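Local atomic coordinates of possible metal-dependent hydrolase (Veillonella parvula, PDB entry 3RPC), a protein that is probably a metal-dependent hydrolase of the metallo-beta-lactamase superfamily, binding a pair of zinc ions. Residues L165-K177 and S202-R216. Sequence-based numbering, arbitrary orientation.
Sequences LVGDTVWTSDVEK and SIIMGTKDIGRMVVR. With ZN (zinc ion), chain E; ZN (zinc ion), chain F.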
ATOM      1  N   LEU A 165      13.589   6.687  -3.587  1.00 14.30           N
ATOM      2  CA  LEU A 165      13.126   6.607  -4.964  1.00 12.77           C
ATOM      3  C   LEU A 165      11.615   6.438  -4.881  1.00 13.80           C
ATOM      4  O   LEU A 165      11.107   5.367  -4.571  1.00 15.76           O
ATOM      5  CB  LEU A 165      13.774   5.401  -5.647  1.00 14.35           C
ATOM      6  CG  LEU A 165      13.397   5.107  -7.091  1.00 15.83           C
ATOM      7  CD1 LEU A 165      14.066   6.090  -8.038  1.00 20.39           C
ATOM      8  CD2 LEU A 165      13.826   3.675  -7.430  1.00 17.20           C
ATOM      9  N   VAL A 166      10.881   7.517  -5.123  1.00 13.28           N
ATOM     10  CA  VAL A 166       9.454   7.510  -4.799  1.00 13.98           C
ATOM     11  C   VAL A 166       8.643   6.583  -5.711  1.00 14.54           C
ATOM     12  O   VAL A 166       7.702   5.905  -5.263  1.00 14.12           O
ATOM     13  CB  VAL A 166       8.879   8.928  -4.853  1.00 12.52           C
ATOM     14  CG1 VAL A 166       7.383   8.915  -4.492  1.00 14.20           C
ATOM     15  CG2 VAL A 166       9.646   9.830  -3.894  1.00 14.64           C
ATOM     16  N   GLY A 167       9.007   6.562  -6.993  1.00 14.22           N
ATOM     17  CA  GLY A 167       8.361   5.691  -7.960  1.00 14.02           C
ATOM     18  C   GLY A 167       7.125   6.276  -8.624  1.00 12.99           C
ATOM     19  O   GLY A 167       6.764   7.435  -8.404  1.00 14.73           O
ATOM     20  N   ASP A 168       6.479   5.462  -9.453  1.00 13.21           N
ATOM     21  CA  ASP A 168       5.269   5.875 -10.162  1.00 13.62           C
ATOM     22  C   ASP A 168       4.046   5.800  -9.248  1.00 15.09           C
ATOM     23  O   ASP A 168       3.299   4.821  -9.263  1.00 15.85           O
ATOM     24  CB  ASP A 168       5.062   5.012 -11.416  1.00 14.57           C
ATOM     25  CG  ASP A 168       5.790   5.556 -12.646  1.00 17.03           C
ATOM     26  OD1 ASP A 168       6.683   6.409 -12.498  1.00 16.96           O
ATOM     27  OD2 ASP A 168       5.456   5.125 -13.770  1.00 16.34           O
ATOM     28  N   THR A 169       3.875   6.839  -8.437  1.00 13.63           N
ATOM     29  CA  THR A 169       2.741   6.936  -7.526  1.00 13.31           C
ATOM     30  C   THR A 169       2.294   8.381  -7.459  1.00 14.18           C
ATOM     31  O   THR A 169       3.086   9.303  -7.664  1.00 15.15           O
ATOM     32  CB  THR A 169       3.114   6.426  -6.119  1.00 16.56           C
ATOM     33  OG1 THR A 169       1.984   6.541  -5.235  1.00 15.13           O
ATOM     34  CG2 THR A 169       4.307   7.194  -5.548  1.00 15.35           C
ATOM     35  N   VAL A 170       1.010   8.565  -7.194  1.00 13.34           N
ATOM     36  CA  VAL A 170       0.507   9.873  -6.787  1.00 12.77           C
ATOM     37  C   VAL A 170       0.760  10.048  -5.286  1.00 12.98           C
ATOM     38  O   VAL A 170       1.232   9.133  -4.615  1.00 13.60           O
ATOM     39  CB  VAL A 170      -0.987  10.033  -7.113  1.00 12.77           C
ATOM     40  CG1 VAL A 170      -1.240   9.807  -8.594  1.00 14.72           C
ATOM     41  CG2 VAL A 170      -1.866   9.086  -6.263  1.00 14.11           C
ATOM     42  N   TRP A 171       0.465  11.223  -4.748  1.00 13.53           N
ATOM     43  CA  TRP A 171       0.715  11.454  -3.328  1.00 13.42           C
ATOM     44  C   TRP A 171      -0.332  10.742  -2.477  1.00 16.27           C
ATOM     45  O   TRP A 171      -1.491  11.133  -2.467  1.00 21.32           O
ATOM     46  CB  TRP A 171       0.700  12.948  -3.019  1.00 16.53           C
ATOM     47  CG  TRP A 171       1.297  13.259  -1.697  1.00 14.80           C
ATOM     48  CD1 TRP A 171       0.747  13.010  -0.471  1.00 14.62           C
ATOM     49  CD2 TRP A 171       2.555  13.888  -1.456  1.00 15.04           C
ATOM     50  NE1 TRP A 171       1.607  13.429   0.523  1.00 15.88           N
ATOM     51  CE2 TRP A 171       2.718  13.985  -0.059  1.00 14.95           C
ATOM     52  CE3 TRP A 171       3.559  14.391  -2.288  1.00 16.92           C
ATOM     53  CZ2 TRP A 171       3.846  14.558   0.524  1.00 17.64           C
ATOM     54  CZ3 TRP A 171       4.681  14.961  -1.709  1.00 17.07           C
ATOM     55  CH2 TRP A 171       4.818  15.035  -0.315  1.00 17.94           C
ATOM     56  N   THR A 172       0.078   9.690  -1.778  1.00 13.91           N
ATOM     57  CA  THR A 172      -0.823   8.949  -0.895  1.00 14.10           C
ATOM     58  C   THR A 172      -0.209   8.850   0.496  1.00 16.00           C
ATOM     59  O   THR A 172       0.901   9.329   0.736  1.00 14.88           O
ATOM     60  CB  THR A 172      -1.038   7.511  -1.383  1.00 14.40           C
ATOM     61  OG1 THR A 172       0.180   6.771  -1.219  1.00 15.78           O
ATOM     62  CG2 THR A 172      -1.474   7.472  -2.843  1.00 15.80           C
ATOM     63  N   SER A 173      -0.916   8.207   1.424  1.00 13.29           N
ATOM     64  CA  SER A 173      -0.364   8.004   2.752  1.00 13.63           C
ATOM     65  C   SER A 173       0.879   7.120   2.743  1.00 13.91           C
ATOM     66  O   SER A 173       1.668   7.147   3.686  1.00 15.95           O
ATOM     67  CB  SER A 173      -1.420   7.420   3.691  1.00 14.72           C
ATOM     68  OG  SER A 173      -2.479   8.348   3.875  1.00 17.17           O
ATOM     69  N   ASP A 174       1.059   6.330   1.686  1.00 14.32           N
ATOM     70  CA  ASP A 174       2.262   5.502   1.608  1.00 15.79           C
ATOM     71  C   ASP A 174       3.500   6.384   1.489  1.00 15.46           C
ATOM     72  O   ASP A 174       4.569   6.044   2.007  1.00 16.17           O
ATOM     73  CB  ASP A 174       2.179   4.521   0.440  1.00 16.83           C
ATOM     74  CG  ASP A 174       1.296   3.315   0.753  1.00 20.92           C
ATOM     75  OD1 ASP A 174       1.236   2.914   1.931  1.00 23.59           O
ATOM     76  OD2 ASP A 174       0.679   2.763  -0.179  1.00 27.18           O
ATOM     77  N   VAL A 175       3.348   7.513   0.802  1.00 14.56           N
ATOM     78  CA  VAL A 175       4.430   8.484   0.660  1.00 13.82           C
ATOM     79  C   VAL A 175       4.680   9.150   2.023  1.00 16.13           C
ATOM     80  O   VAL A 175       5.830   9.272   2.466  1.00 15.54           O
ATOM     81  CB  VAL A 175       4.086   9.533  -0.424  1.00 15.77           C
ATOM     82  CG1 VAL A 175       5.182  10.604  -0.532  1.00 16.72           C
ATOM     83  CG2 VAL A 175       3.859   8.840  -1.763  1.00 17.37           C
ATOM     84  N   GLU A 176       3.602   9.557   2.698  1.00 14.56           N
ATOM     85  CA  GLU A 176       3.724  10.161   4.031  1.00 14.39           C
ATOM     86  C   GLU A 176       4.403   9.209   4.995  1.00 14.35           C
ATOM     87  O   GLU A 176       5.232   9.626   5.802  1.00 15.88           O
ATOM     88  CB  GLU A 176       2.357  10.586   4.588  1.00 14.84           C
ATOM     89  CG  GLU A 176       1.639  11.660   3.770  1.00 17.32           C
ATOM     90  CD  GLU A 176       2.239  13.060   3.909  1.00 15.91           C
ATOM     91  OE1 GLU A 176       3.239  13.252   4.642  1.00 17.59           O
ATOM     92  OE2 GLU A 176       1.689  13.989   3.278  1.00 17.77           O
ATOM     93  N   LYS A 177       4.034   7.932   4.910  1.00 15.57           N
ATOM     94  CA  LYS A 177       4.630   6.894   5.749  1.00 17.17           C
ATOM     95  C   LYS A 177       6.128   6.777   5.521  1.00 17.23           C
ATOM     96  O   LYS A 177       6.901   6.787   6.481  1.00 16.48           O
ATOM     97  CB  LYS A 177       3.951   5.544   5.513  1.00 16.97           C
ATOM     98  CG  LYS A 177       2.587   5.426   6.186  1.00 17.11           C
ATOM     99  CD  LYS A 177       1.867   4.175   5.713  1.00 15.60           C
ATOM    100  CE  LYS A 177       0.544   3.955   6.447  1.00 15.01           C
ATOM    101  NZ  LYS A 177      -0.014   2.614   6.073  1.00 18.90           N
ATOM    102  N   SER A 202      -3.482  12.894 -12.619  1.00 16.31           N
ATOM    103  CA  SER A 202      -2.341  12.181 -13.199  1.00 15.88           C
ATOM    104  C   SER A 202      -2.155  10.807 -12.568  1.00 17.62           C
ATOM    105  O   SER A 202      -2.611  10.549 -11.456  1.00 16.35           O
ATOM    106  CB  SER A 202      -1.069  13.019 -13.036  1.00 17.36           C
ATOM    107  OG  SER A 202       0.095  12.341 -13.494  1.00 15.10           O
ATOM    108  N   ILE A 203      -1.484   9.922 -13.289  1.00 14.55           N
ATOM    109  CA  ILE A 203      -1.061   8.647 -12.720  1.00 14.50           C
ATOM    110  C   ILE A 203       0.257   8.730 -11.956  1.00 16.23           C
ATOM    111  O   ILE A 203       0.659   7.755 -11.324  1.00 15.88           O
ATOM    112  CB  ILE A 203      -0.942   7.561 -13.798  1.00 15.52           C
ATOM    113  CG1 ILE A 203       0.063   7.992 -14.876  1.00 17.45           C
ATOM    114  CG2 ILE A 203      -2.320   7.265 -14.395  1.00 19.50           C
ATOM    115  CD1 ILE A 203       0.369   6.908 -15.919  1.00 22.63           C
ATOM    116  N   ILE A 204       0.954   9.861 -12.044  1.00 14.97           N
ATOM    117  CA  ILE A 204       2.160  10.070 -11.251  1.00 14.30           C
ATOM    118  C   ILE A 204       2.103  11.467 -10.646  1.00 15.58           C
ATOM    119  O   ILE A 204       1.025  12.050 -10.536  1.00 17.59           O
ATOM    120  CB  ILE A 204       3.478   9.845 -12.052  1.00 14.80           C
ATOM    121  CG1 ILE A 204       3.558  10.748 -13.287  1.00 15.53           C
ATOM    122  CG2 ILE A 204       3.589   8.378 -12.490  1.00 15.70           C
ATOM    123  CD1 ILE A 204       4.915  10.677 -14.036  1.00 15.23           C
HETATM  124  N   MSE A 205       3.246  11.988 -10.229  1.00 13.71           N
HETATM  125  CA  MSE A 205       3.301  13.311  -9.605  1.00 13.18           C
HETATM  126  C   MSE A 205       3.588  14.446 -10.596  1.00 12.34           C
HETATM  127  O   MSE A 205       3.900  14.209 -11.766  1.00 14.25           O
HETATM  128  CB  MSE A 205       4.344  13.306  -8.487  1.00 12.93           C
HETATM  129  CG  MSE A 205       3.878  12.540  -7.259  1.00 15.70           C
HETATM  130 SE   MSE A 205       5.322  12.227  -6.013  0.62 15.60          SE
HETATM  131  CE  MSE A 205       4.285  11.370  -4.618  1.00 15.62           C
ATOM    132  N   GLY A 206       3.438  15.680 -10.116  1.00 14.13           N
ATOM    133  CA  GLY A 206       3.760  16.874 -10.877  1.00 14.44           C
ATOM    134  C   GLY A 206       4.232  17.988  -9.960  1.00 15.05           C
ATOM    135  O   GLY A 206       4.725  17.738  -8.855  1.00 14.20           O
ATOM    136  N   THR A 207       4.073  19.233 -10.404  1.00 14.44           N
ATOM    137  CA  THR A 207       4.588  20.366  -9.647  1.00 14.61           C
ATOM    138  C   THR A 207       3.947  20.517  -8.260  1.00 13.26           C
ATOM    139  O   THR A 207       4.634  20.888  -7.307  1.00 14.97           O
ATOM    140  CB  THR A 207       4.457  21.685 -10.425  1.00 16.17           C
ATOM    141  OG1 THR A 207       3.115  21.817 -10.912  1.00 16.09           O
ATOM    142  CG2 THR A 207       5.438  21.708 -11.599  1.00 17.81           C
ATOM    143  N   LYS A 208       2.652  20.214  -8.139  1.00 12.25           N
ATOM    144  CA  LYS A 208       2.011  20.317  -6.826  1.00 14.07           C
ATOM    145  C   LYS A 208       2.757  19.482  -5.790  1.00 15.07           C
ATOM    146  O   LYS A 208       2.967  19.906  -4.646  1.00 16.89           O
ATOM    147  CB  LYS A 208       0.555  19.875  -6.897  1.00 19.23           C
ATOM    148  CG  LYS A 208      -0.242  20.169  -5.647  1.00 29.26           C
ATOM    149  CD  LYS A 208      -1.725  19.873  -5.864  1.00 39.35           C
ATOM    150  CE  LYS A 208      -2.243  20.488  -7.163  1.00 43.56           C
ATOM    151  NZ  LYS A 208      -2.352  21.974  -7.114  1.00 44.83           N
ATOM    152  N   ASP A 209       3.159  18.281  -6.201  1.00 13.51           N
ATOM    153  CA  ASP A 209       3.890  17.371  -5.328  1.00 13.59           C
ATOM    154  C   ASP A 209       5.284  17.871  -4.986  1.00 14.49           C
ATOM    155  O   ASP A 209       5.768  17.665  -3.875  1.00 15.50           O
ATOM    156  CB  ASP A 209       3.944  15.988  -5.976  1.00 14.42           C
ATOM    157  CG  ASP A 209       2.569  15.523  -6.397  1.00 13.56           C
ATOM    158  OD1 ASP A 209       1.843  15.003  -5.526  1.00 16.18           O
ATOM    159  OD2 ASP A 209       2.177  15.743  -7.565  1.00 14.36           O
ATOM    160  N   ILE A 210       5.939  18.525  -5.940  1.00 14.79           N
ATOM    161  CA  ILE A 210       7.244  19.087  -5.657  1.00 14.56           C
ATOM    162  C   ILE A 210       7.133  20.142  -4.564  1.00 13.94           C
ATOM    163  O   ILE A 210       7.922  20.165  -3.627  1.00 17.05           O
ATOM    164  CB  ILE A 210       7.870  19.702  -6.915  1.00 15.38           C
ATOM    165  CG1 ILE A 210       8.079  18.628  -7.978  1.00 15.33           C
ATOM    166  CG2 ILE A 210       9.185  20.415  -6.575  1.00 18.04           C
ATOM    167  CD1 ILE A 210       8.699  19.170  -9.264  1.00 14.37           C
ATOM    168  N   GLY A 211       6.143  21.022  -4.677  1.00 13.78           N
ATOM    169  CA  GLY A 211       5.977  22.048  -3.666  1.00 17.16           C
ATOM    170  C   GLY A 211       5.704  21.413  -2.312  1.00 15.88           C
ATOM    171  O   GLY A 211       6.240  21.848  -1.286  1.00 17.08           O
ATOM    172  N   ARG A 212       4.878  20.369  -2.310  1.00 14.42           N
ATOM    173  CA  ARG A 212       4.492  19.729  -1.054  1.00 15.41           C
ATOM    174  C   ARG A 212       5.690  19.019  -0.445  1.00 15.91           C
ATOM    175  O   ARG A 212       5.856  19.002   0.778  1.00 17.81           O
ATOM    176  CB  ARG A 212       3.338  18.745  -1.275  1.00 17.39           C
ATOM    177  CG  ARG A 212       2.702  18.229   0.012  1.00 15.74           C
ATOM    178  CD  ARG A 212       1.566  17.252  -0.268  1.00 17.25           C
ATOM    179  NE  ARG A 212       0.552  17.837  -1.151  1.00 19.56           N
ATOM    180  CZ  ARG A 212       0.315  17.408  -2.389  1.00 29.11           C
ATOM    181  NH1 ARG A 212       0.990  16.368  -2.879  1.00 27.76           N
ATOM    182  NH2 ARG A 212      -0.608  18.000  -3.133  1.00 34.86           N
HETATM  183  N   MSE A 213       6.533  18.438  -1.294  1.00 15.33           N
HETATM  184  CA  MSE A 213       7.701  17.726  -0.787  1.00 15.43           C
HETATM  185  C   MSE A 213       8.674  18.671  -0.088  1.00 17.03           C
HETATM  186  O   MSE A 213       9.314  18.306   0.905  1.00 16.78           O
HETATM  187  CB  MSE A 213       8.433  16.980  -1.914  1.00 15.76           C
HETATM  188  CG  MSE A 213       9.504  16.000  -1.436  1.00 16.14           C
HETATM  189 SE   MSE A 213       8.688  14.519  -0.453  0.69 20.70          SE
HETATM  190  CE  MSE A 213       7.918  13.546  -1.909  1.00 21.78           C
ATOM    191  N   VAL A 214       8.803  19.883  -0.616  1.00 16.56           N
ATOM    192  CA  VAL A 214       9.707  20.860  -0.038  1.00 17.82           C
ATOM    193  C   VAL A 214       9.213  21.302   1.341  1.00 18.57           C
ATOM    194  O   VAL A 214      10.013  21.524   2.253  1.00 20.56           O
ATOM    195  CB  VAL A 214       9.887  22.071  -0.972  1.00 18.38           C
ATOM    196  CG1 VAL A 214      10.587  23.209  -0.247  1.00 23.03           C
ATOM    197  CG2 VAL A 214      10.670  21.653  -2.225  1.00 19.46           C
ATOM    198  N   VAL A 215       7.895  21.403   1.491  1.00 17.85           N
ATOM    199  CA  VAL A 215       7.313  21.727   2.788  1.00 21.21           C
ATOM    200  C   VAL A 215       7.528  20.575   3.764  1.00 18.66           C
ATOM    201  O   VAL A 215       7.908  20.785   4.921  1.00 19.43           O
ATOM    202  CB  VAL A 215       5.814  22.024   2.673  1.00 20.97           C
ATOM    203  CG1 VAL A 215       5.183  22.172   4.057  1.00 21.06           C
ATOM    204  CG2 VAL A 215       5.589  23.280   1.837  1.00 22.03           C
ATOM    205  N   ARG A 216       7.302  19.351   3.299  1.00 16.44           N
ATOM    206  CA  ARG A 216       7.415  18.204   4.203  1.00 19.05           C
ATOM    207  C   ARG A 216       8.849  17.939   4.642  1.00 18.92           C
ATOM    208  O   ARG A 216       9.097  17.614   5.802  1.00 19.11           O
ATOM    209  CB  ARG A 216       6.810  16.938   3.588  1.00 20.32           C
ATOM    210  CG  ARG A 216       6.533  15.830   4.602  1.00 21.35           C
ATOM    211  CD  ARG A 216       5.307  16.132   5.465  1.00 20.03           C
ATOM    212  NE  ARG A 216       4.074  16.003   4.701  1.00 17.59           N
ATOM    213  CZ  ARG A 216       3.362  17.024   4.234  1.00 18.84           C
ATOM    214  NH1 ARG A 216       2.266  16.798   3.531  1.00 20.60           N
ATOM    215  NH2 ARG A 216       3.745  18.276   4.475  1.00 23.11           N
TER
HETATM  216 ZN    ZN E 301       4.306   3.245 -14.683  0.66 17.63          ZN
HETATM  217 ZN    ZN F 302       6.349   5.708 -15.625  0.71 16.48          ZN
HETATM  218  O   HOH W   1      -0.176  13.479  -6.381  1.00 15.48           O
HETATM  219  O   HOH W   2       4.981   4.024 -16.401  1.00 22.04           O
HETATM  220  O   HOH W   3       4.225   7.048 -16.137  1.00 16.97           O
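Trp171 and Arg212 both carry CG anti to the backbone N (chi1 -165° and -169°), and their side chains run antiparallel alongside each other. Arg212, extended through chi2, lays CD over one face of the indole. CD sits 3.6 Å from the centroid of the Trp171 six-membered ring, a CH-pi contact. A bend at chi3 (-55°) then turns the guanidinium toward the five-membered ring and Asp209. It stands steeply to the ring, edge toward it, and adds a cation-pi interaction. Its NH1 also forms a salt bridge with Asp209 OD1, which fixes its rotation. A water links Trp171 N to the same OD1. Val175 CG1 covers the opposite ring face. Selenomethionine Met213 packs CE 3.5 Å from Trp171 CZ3; its SE makes an oblique Met-aromatic contact. Selenomethionine Met205 meets Val175 tip to tip, CE to CG2 3.8 Å, and touches Val166 and Trp171. Glu176 and Arg216 form a side-on, nearly coplanar salt bridge: NE to OE1 and NH1 to OE2, both 2.9 Å. Trp171 NE1 donates to OE2 from above the carboxylate plane. Ile204 CG2 packs 3.6 Å from Asp168 CG. Asp168 OD2 and a water bridge the zincs; His72, His74 and His132 bind one, Asp76, His77 and His226 the other. Such a bridging aspartate after a strand, here 163-165, is characteristic of the metallo-beta-lactamase fold. Loop 168-172 and the start of helix 173-182 pack on loop 202-206 and helix 207-216, with Met205 and Met213 resting on strand 186-190.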